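Local coordinates for bifunctional protein PutA (PDB 5UR2), which probably catalyses both steps of proline breakdown to glutamate, joining a flavin-dependent proline dehydrogenase to an NAD(+)-dependent L-glutamate gamma-semialdehyde dehydrogenase, at residues V768-F773 with G777-A782; A902-V907 with R931-A936; V924-V929 with G952-G957. One frame throughout, in Å; residues are numbered along the deposited sequence.

Contact 1 of 3, residues V768-F773 with G777-A782; sequences VIYSAF and GQKCSA
Polar groups at the far ends of Y770 and K779 meet between the end of a helix and the loop that follows it. The two side chains cross at about a right angle, and Y770 OH comes to 3.2 Å from K779 NZ. The chi1 of Y770 (177°) sets CG opposite the backbone N, and the end of the ring approaches the lysine, whose extended chain brings NZ near the hydroxyl. E589 binds both ends: it forms a salt bridge with K779 NZ and a hydrogen bond with Y770 OH. A water gives a hydrogen to Y770 O (2.7 Å to the water oxygen) and accepts one from K779 NZ, lying above one face of the tyrosine ring, displaced toward its rim.

Backbone contacts make up the rest. A782 CA approaches S771 O at 3.4 Å in a CA-H...O contact, and A772 O lies 3.4 Å from G777 CA. Glycine suits this turn back from the helix, having a positive phi (72°) and only hydrogens on the carbon that meets the carbonyl. Small A782 likewise suits the close spacing, its CB 3.7 Å from S771 O.

Helix 761-773 thus ends against the loop bearing the predicted catalytic C780. The A772 methyl lies over the F773 ring, and both pack on V881 of strand 880-886; V768 and I769 reach helix 790-806, and the loop runs on into strand 783-789.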
loop_
_atom_site.group_PDB
_atom_site.type_symbol
_atom_site.label_atom_id
_atom_site.label_comp_id
_atom_site.label_asym_id
_atom_site.label_seq_id
_atom_site.Cartn_x
_atom_site.Cartn_y
_atom_site.Cartn_z
ATOM N N VAL B 768 -31.640 0.395 13.785
ATOM C CA VAL B 768 -31.686 1.764 14.298
ATOM C C VAL B 768 -31.694 1.782 15.833
ATOM O O VAL B 768 -31.002 2.598 16.466
ATOM C CB VAL B 768 -32.883 2.509 13.687
ATOM C CG1 VAL B 768 -33.153 3.778 14.434
ATOM C CG2 VAL B 768 -32.609 2.814 12.226
ATOM N N ILE B 769 -32.464 0.887 16.459
ATOM C CA ILE B 769 -32.495 0.830 17.925
ATOM C C ILE B 769 -31.091 0.615 18.476
ATOM O O ILE B 769 -30.624 1.368 19.342
ATOM C CB ILE B 769 -33.464 -0.265 18.420
ATOM C CG1 ILE B 769 -34.904 0.154 18.183
ATOM C CG2 ILE B 769 -33.304 -0.501 19.917
ATOM C CD1 ILE B 769 -35.331 1.289 19.094
ATOM N N TYR B 770 -30.380 -0.390 17.963
ATOM C CA TYR B 770 -29.054 -0.650 18.508
ATOM C C TYR B 770 -28.084 0.465 18.153
ATOM O O TYR B 770 -27.264 0.863 18.990
ATOM C CB TYR B 770 -28.505 -2.010 18.056
ATOM C CG TYR B 770 -27.101 -2.197 18.583
ATOM C CD1 TYR B 770 -26.877 -2.300 19.942
ATOM C CD2 TYR B 770 -25.985 -2.197 17.726
ATOM C CE1 TYR B 770 -25.597 -2.435 20.455
ATOM C CE2 TYR B 770 -24.699 -2.343 18.229
ATOM C CZ TYR B 770 -24.514 -2.451 19.608
ATOM O OH TYR B 770 -23.256 -2.579 20.162
ATOM N N SER B 771 -28.172 1.003 16.933
ATOM C CA SER B 771 -27.284 2.108 16.545
ATOM C C SER B 771 -27.526 3.366 17.384
ATOM O O SER B 771 -26.588 4.142 17.638
ATOM C CB SER B 771 -27.449 2.427 15.054
ATOM O OG SER B 771 -27.051 1.346 14.214
ATOM N N ALA B 772 -28.774 3.599 17.799
ATOM C CA ALA B 772 -29.141 4.795 18.544
ATOM C C ALA B 772 -28.961 4.641 20.049
ATOM O O ALA B 772 -28.545 5.595 20.713
ATOM C CB ALA B 772 -30.592 5.177 18.253
ATOM N N PHE B 773 -29.275 3.469 20.613
ATOM C CA PHE B 773 -29.303 3.323 22.059
ATOM C C PHE B 773 -28.222 2.392 22.612
ATOM O O PHE B 773 -28.028 2.352 23.830
ATOM C CB PHE B 773 -30.702 2.851 22.513
ATOM C CG PHE B 773 -31.816 3.828 22.169
ATOM C CD1 PHE B 773 -31.705 5.179 22.497
ATOM C CD2 PHE B 773 -32.963 3.403 21.502
ATOM C CE1 PHE B 773 -32.722 6.086 22.183
ATOM C CE2 PHE B 773 -33.987 4.313 21.178
ATOM C CZ PHE B 773 -33.866 5.651 21.528
ATOM N N GLY B 777 -26.087 5.580 23.356
ATOM C CA GLY B 777 -25.770 6.548 22.335
ATOM C C GLY B 777 -24.429 7.223 22.503
ATOM O O GLY B 777 -24.136 8.164 21.763
ATOM N N GLN B 778 -23.594 6.754 23.430
ATOM C CA GLN B 778 -22.305 7.394 23.708
ATOM C C GLN B 778 -21.205 6.848 22.790
ATOM O O GLN B 778 -20.189 6.309 23.231
ATOM C CB GLN B 778 -21.933 7.213 25.178
ATOM C CG GLN B 778 -22.994 7.728 26.195
ATOM C CD GLN B 778 -22.554 7.531 27.653
ATOM O OE1 GLN B 778 -22.234 8.499 28.351
ATOM N NE2 GLN B 778 -22.519 6.272 28.105
ATOM N N LYS B 779 -21.426 6.993 21.483
ATOM C CA LYS B 779 -20.467 6.575 20.471
ATOM C C LYS B 779 -20.367 7.657 19.418
ATOM O O LYS B 779 -21.354 8.339 19.127
ATOM C CB LYS B 779 -20.856 5.251 19.797
ATOM C CG LYS B 779 -21.122 4.109 20.766
ATOM C CD LYS B 779 -21.373 2.770 20.057
ATOM C CE LYS B 779 -21.729 1.678 21.105
ATOM N NZ LYS B 779 -21.936 0.320 20.530
ATOM N N CYS B 780 -19.164 7.847 18.883
ATOM C CA CYS B 780 -19.024 8.788 17.780
ATOM C C CYS B 780 -19.771 8.317 16.546
ATOM O O CYS B 780 -20.110 9.139 15.687
ATOM C CB CYS B 780 -17.537 9.015 17.440
ATOM S SG CYS B 780 -16.542 9.914 18.702
ATOM N N SER B 781 -20.015 7.013 16.433
ATOM C CA SER B 781 -20.722 6.421 15.307
ATOM C C SER B 781 -22.232 6.316 15.527
ATOM O O SER B 781 -22.934 5.830 14.632
ATOM C CB SER B 781 -20.148 5.023 15.016
ATOM O OG SER B 781 -20.267 4.186 16.161
ATOM N N ALA B 782 -22.736 6.750 16.685
ATOM C CA ALA B 782 -24.122 6.477 17.058
ATOM C C ALA B 782 -25.097 7.169 16.111
ATOM O O ALA B 782 -24.874 8.304 15.673
ATOM C CB ALA B 782 -24.386 6.931 18.497
HETATM O O HOH W 1 -24.573 0.916 19.097
#

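Contact 2 of 3, residues A902-V907 with R931-A936; sequences ALTGGV and RGITGA
I933 faces strand 904-907 and covers three of its residues, T904 to G906, with two separate branches. T904 and I933 both direct their CB towards the opposing segment, and their side chains cross obliquely. The closest touch is T904 OG1 to I933 CD1, 3.4 Å. It depends on I933 CG1 standing between the backbone N and the carbonyl carbon (chi1 64°), from where the chain runs on almost straight to CD1. The other branch, CG2, turns along the strand and rests 3.8 Å from G905 O; I933 CG2 is equally far from G906 N. Glycine at 906 suits this place, because the methyl lies close to the backbone just where a side chain would otherwise project towards the loop. I933 O lies about equally far, 3.8 Å, from T904 CB, OG1 and CG2.

Threonine suits a buried strand position because its hydroxyl can donate to S781 O while CB and CG2 pack; T904 N is bound by N751 OD1, so both polar groups are satisfied although buried.

At the start of the loop R931 folds back on its own backbone. It grips G932 O side-on with R931 NE (2.9 Å, N-H...O angle 158°) and, from well above the carbonyl plane, with R931 NH2 at 3.1 Å. Its NH1 makes a salt bridge with E623 of the second subunit, so the folded arginine also belongs to the dimer interface.

The contact is a loop laid over one face of the mixed sheet. Strand 901-908 runs between strands 751-755 and 926-929, parallel to both, and I933 spans all three by also packing on N751, V753 and Y928.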
loop_
_atom_site.group_PDB
_atom_site.type_symbol
_atom_site.label_atom_id
_atom_site.label_comp_id
_atom_site.label_asym_id
_atom_site.label_seq_id
_atom_site.Cartn_x
_atom_site.Cartn_y
_atom_site.Cartn_z
ATOM N N ALA B 902 -19.188 14.057 9.039
ATOM C CA ALA B 902 -19.161 13.089 7.952
ATOM C C ALA B 902 -18.483 11.811 8.445
ATOM O O ALA B 902 -17.501 11.322 7.871
ATOM C CB ALA B 902 -18.456 13.690 6.737
ATOM N N LEU B 903 -19.010 11.246 9.534
ATOM C CA LEU B 903 -18.420 10.059 10.136
ATOM C C LEU B 903 -19.159 8.799 9.663
ATOM O O LEU B 903 -18.693 8.155 8.716
ATOM C CB LEU B 903 -18.409 10.194 11.663
ATOM C CG LEU B 903 -17.664 9.106 12.456
ATOM C CD1 LEU B 903 -16.377 8.697 11.775
ATOM C CD2 LEU B 903 -17.397 9.558 13.883
ATOM N N THR B 904 -20.301 8.427 10.265
ATOM C CA THR B 904 -21.010 7.243 9.787
ATOM C C THR B 904 -22.354 7.628 9.181
ATOM O O THR B 904 -22.881 8.714 9.423
ATOM C CB THR B 904 -21.218 6.184 10.888
ATOM O OG1 THR B 904 -22.126 6.653 11.899
ATOM C CG2 THR B 904 -19.896 5.804 11.522
ATOM N N GLY B 905 -22.894 6.721 8.369
ATOM C CA GLY B 905 -24.199 6.910 7.759
ATOM C C GLY B 905 -24.668 5.602 7.162
ATOM O O GLY B 905 -23.868 4.703 6.890
ATOM N N GLY B 906 -25.979 5.490 6.988
ATOM C CA GLY B 906 -26.532 4.243 6.488
ATOM C C GLY B 906 -27.900 4.388 5.855
ATOM O O GLY B 906 -28.616 5.373 6.070
ATOM N N VAL B 907 -28.269 3.363 5.090
ATOM C CA VAL B 907 -29.574 3.279 4.450
ATOM C C VAL B 907 -30.106 1.857 4.565
ATOM O O VAL B 907 -29.364 0.880 4.400
ATOM C CB VAL B 907 -29.512 3.715 2.969
ATOM C CG1 VAL B 907 -28.541 2.833 2.185
ATOM C CG2 VAL B 907 -30.895 3.708 2.352
ATOM N N ARG B 931 -27.756 -2.581 7.360
ATOM C CA ARG B 931 -27.361 -2.995 8.704
ATOM C C ARG B 931 -27.147 -1.748 9.554
ATOM O O ARG B 931 -27.183 -0.628 9.051
ATOM C CB ARG B 931 -26.106 -3.866 8.668
ATOM C CG ARG B 931 -24.962 -3.289 7.833
ATOM C CD ARG B 931 -23.625 -3.747 8.407
ATOM N NE ARG B 931 -23.342 -3.050 9.653
ATOM C CZ ARG B 931 -22.355 -3.347 10.493
ATOM N NH1 ARG B 931 -21.535 -4.359 10.239
ATOM N NH2 ARG B 931 -22.204 -2.634 11.607
ATOM N N GLY B 932 -26.917 -1.949 10.856
ATOM C CA GLY B 932 -26.622 -0.838 11.752
ATOM C C GLY B 932 -25.294 -0.138 11.437
ATOM O O GLY B 932 -24.450 -0.633 10.691
ATOM N N ILE B 933 -25.106 1.055 12.012
ATOM C CA ILE B 933 -24.003 1.926 11.622
ATOM C C ILE B 933 -22.964 2.070 12.720
ATOM O O ILE B 933 -22.071 2.918 12.613
ATOM C CB ILE B 933 -24.496 3.313 11.175
ATOM C CG1 ILE B 933 -25.160 4.050 12.338
ATOM C CG2 ILE B 933 -25.438 3.200 9.993
ATOM C CD1 ILE B 933 -25.388 5.548 12.054
ATOM N N THR B 934 -23.045 1.258 13.767
ATOM C CA THR B 934 -22.037 1.198 14.804
ATOM C C THR B 934 -21.345 -0.162 14.711
ATOM O O THR B 934 -21.560 -0.913 13.756
ATOM C CB THR B 934 -22.664 1.463 16.183
ATOM O OG1 THR B 934 -23.560 0.402 16.536
ATOM C CG2 THR B 934 -23.434 2.776 16.174
ATOM N N GLY B 935 -20.475 -0.461 15.675
ATOM C CA GLY B 935 -19.790 -1.748 15.702
ATOM C C GLY B 935 -18.718 -1.961 14.645
ATOM O O GLY B 935 -18.481 -3.106 14.229
ATOM N N ALA B 936 -18.069 -0.895 14.187
ATOM C CA ALA B 936 -16.973 -1.058 13.235
ATOM C C ALA B 936 -15.882 -1.933 13.839
ATOM O O ALA B 936 -15.487 -1.745 14.988
ATOM C CB ALA B 936 -16.387 0.308 12.840
#

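Contact 3 of 3, residues V924-V929 with G952-G957; sequences VGNLYV and GSKTGG
K954 leaves its backbone with CG anti to N (chi1 -164°), bends once at chi2 (58°) and then runs extended, which delivers NZ to G925 and N926. N926 holds CG beside its own backbone N (chi1 -80°); the two side chains approach from opposite directions, with OD1 toward NZ. K954 NZ donates to G925 O at 2.9 Å, approaching from above the carbonyl plane, and more weakly to N926 OD1 at 3.0 Å.

Carbonyls of P942 and G944 complete this set of acceptors around the same ammonium group. Lysine suits the place: its three N-H groups are shared among four oxygens, N926 OD1 being the weak one, and the buried charge is probably stabilised by their dipoles. An asparagine suits its side, since OD1 also accepts from G944 N while ND2 donates to P942 O, fixing the amide's rotation.

From K954 to G957 the chain makes a type II beta turn, with G956 at the third position, where a positive phi is usual. Strand 926-929 pairs in parallel with the strand of the second subunit that holds C969 and T971. This pairing of a catalytic-domain sheet edge with the partner's oligomerisation strand is characteristic of aldehyde dehydrogenase dimers.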
loop_
_atom_site.group_PDB
_atom_site.type_symbol
_atom_site.label_atom_id
_atom_site.label_comp_id
_atom_site.label_asym_id
_atom_site.label_seq_id
_atom_site.Cartn_x
_atom_site.Cartn_y
_atom_site.Cartn_z
ATOM N N VAL B 924 -20.072 10.384 3.946
ATOM C CA VAL B 924 -19.629 9.796 5.210
ATOM C C VAL B 924 -18.381 8.946 4.980
ATOM O O VAL B 924 -18.113 8.472 3.875
ATOM C CB VAL B 924 -20.722 8.928 5.884
ATOM C CG1 VAL B 924 -21.919 9.787 6.335
ATOM C CG2 VAL B 924 -21.165 7.798 4.933
ATOM N N GLY B 925 -17.606 8.755 6.050
ATOM C CA GLY B 925 -16.427 7.912 5.946
ATOM C C GLY B 925 -16.715 6.436 6.101
ATOM O O GLY B 925 -15.954 5.603 5.609
ATOM N N ASN B 926 -17.787 6.089 6.807
ATOM C CA ASN B 926 -18.224 4.706 6.961
ATOM C C ASN B 926 -19.692 4.648 6.586
ATOM O O ASN B 926 -20.547 5.160 7.321
ATOM C CB ASN B 926 -18.004 4.183 8.376
ATOM C CG ASN B 926 -16.573 3.763 8.620
ATOM O OD1 ASN B 926 -15.709 4.581 8.960
ATOM N ND2 ASN B 926 -16.307 2.480 8.431
ATOM N N LEU B 927 -19.964 4.047 5.434
ATOM C CA LEU B 927 -21.295 3.943 4.868
ATOM C C LEU B 927 -21.789 2.514 5.038
ATOM O O LEU B 927 -21.061 1.564 4.730
ATOM C CB LEU B 927 -21.266 4.325 3.390
ATOM C CG LEU B 927 -22.565 4.661 2.686
ATOM C CD1 LEU B 927 -22.292 5.736 1.613
ATOM C CD2 LEU B 927 -23.163 3.424 2.090
ATOM N N TYR B 928 -23.025 2.357 5.499
ATOM C CA TYR B 928 -23.593 1.033 5.723
ATOM C C TYR B 928 -24.881 0.868 4.939
ATOM O O TYR B 928 -25.707 1.786 4.885
ATOM C CB TYR B 928 -23.861 0.777 7.220
ATOM C CG TYR B 928 -22.599 0.780 8.033
ATOM C CD1 TYR B 928 -21.846 -0.377 8.170
ATOM C CD2 TYR B 928 -22.136 1.952 8.637
ATOM C CE1 TYR B 928 -20.680 -0.386 8.890
ATOM C CE2 TYR B 928 -20.976 1.951 9.374
ATOM C CZ TYR B 928 -20.254 0.776 9.496
ATOM O OH TYR B 928 -19.098 0.754 10.222
ATOM N N VAL B 929 -25.065 -0.316 4.357
ATOM C CA VAL B 929 -26.277 -0.654 3.616
ATOM C C VAL B 929 -26.930 -1.854 4.287
ATOM O O VAL B 929 -26.306 -2.917 4.431
ATOM C CB VAL B 929 -25.982 -0.922 2.131
ATOM C CG1 VAL B 929 -27.250 -1.298 1.382
ATOM C CG2 VAL B 929 -25.363 0.317 1.503
ATOM N N GLY B 952 -6.846 12.436 9.177
ATOM C CA GLY B 952 -5.735 11.511 9.305
ATOM C C GLY B 952 -5.984 10.263 10.135
ATOM O O GLY B 952 -5.025 9.540 10.434
ATOM N N SER B 953 -7.232 9.980 10.518
ATOM C CA SER B 953 -7.549 8.855 11.400
ATOM C C SER B 953 -8.513 7.913 10.689
ATOM O O SER B 953 -9.722 8.158 10.656
ATOM C CB SER B 953 -8.152 9.342 12.721
ATOM O OG SER B 953 -8.452 8.259 13.584
ATOM N N LYS B 954 -7.980 6.841 10.115
ATOM C CA LYS B 954 -8.775 5.748 9.575
ATOM C C LYS B 954 -8.277 4.462 10.252
ATOM O O LYS B 954 -7.477 3.718 9.681
ATOM C CB LYS B 954 -8.645 5.712 8.057
ATOM C CG LYS B 954 -9.699 4.884 7.369
ATOM C CD LYS B 954 -11.097 5.377 7.702
ATOM C CE LYS B 954 -12.089 4.985 6.599
ATOM N NZ LYS B 954 -13.506 5.168 7.081
ATOM N N THR B 955 -8.734 4.223 11.486
ATOM C CA THR B 955 -8.170 3.174 12.335
ATOM C C THR B 955 -8.503 1.789 11.797
ATOM O O THR B 955 -9.517 1.588 11.125
ATOM C CB THR B 955 -8.694 3.289 13.777
ATOM O OG1 THR B 955 -10.110 3.058 13.801
ATOM C CG2 THR B 955 -8.445 4.696 14.332
ATOM N N GLY B 956 -7.632 0.822 12.100
ATOM C CA GLY B 956 -7.897 -0.540 11.694
ATOM C C GLY B 956 -7.919 -0.770 10.191
ATOM O O GLY B 956 -8.552 -1.724 9.724
ATOM N N GLY B 957 -7.256 0.086 9.417
ATOM C CA GLY B 957 -7.160 -0.085 7.983
ATOM C C GLY B 957 -5.737 0.105 7.506
ATOM O O GLY B 957 -4.844 0.484 8.269
#

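All three contacts lie in the aldehyde dehydrogenase part, none in the flavin pocket of the proline dehydrogenase barrel. Contacts 1 and 2 have centres about 9 Å apart and are joined by hydrogen bonds: S771 OG meets I933 N at 3.0 Å, and T904 OG1 meets S781 O at 3.0 Å. Contacts 2 and 3, also about 9 Å between centres, share neighbouring strands, linked by Y928 N to G905 O at 2.9 Å. Contact 1 holds the predicted catalytic C780; the side chains of T904 and N926 lie about 7 and 10 Å from the C780 side chain, and about 8 and 9 Å from that of E746, also predicted to be catalytic. The series leads from the active site towards the subunit interface.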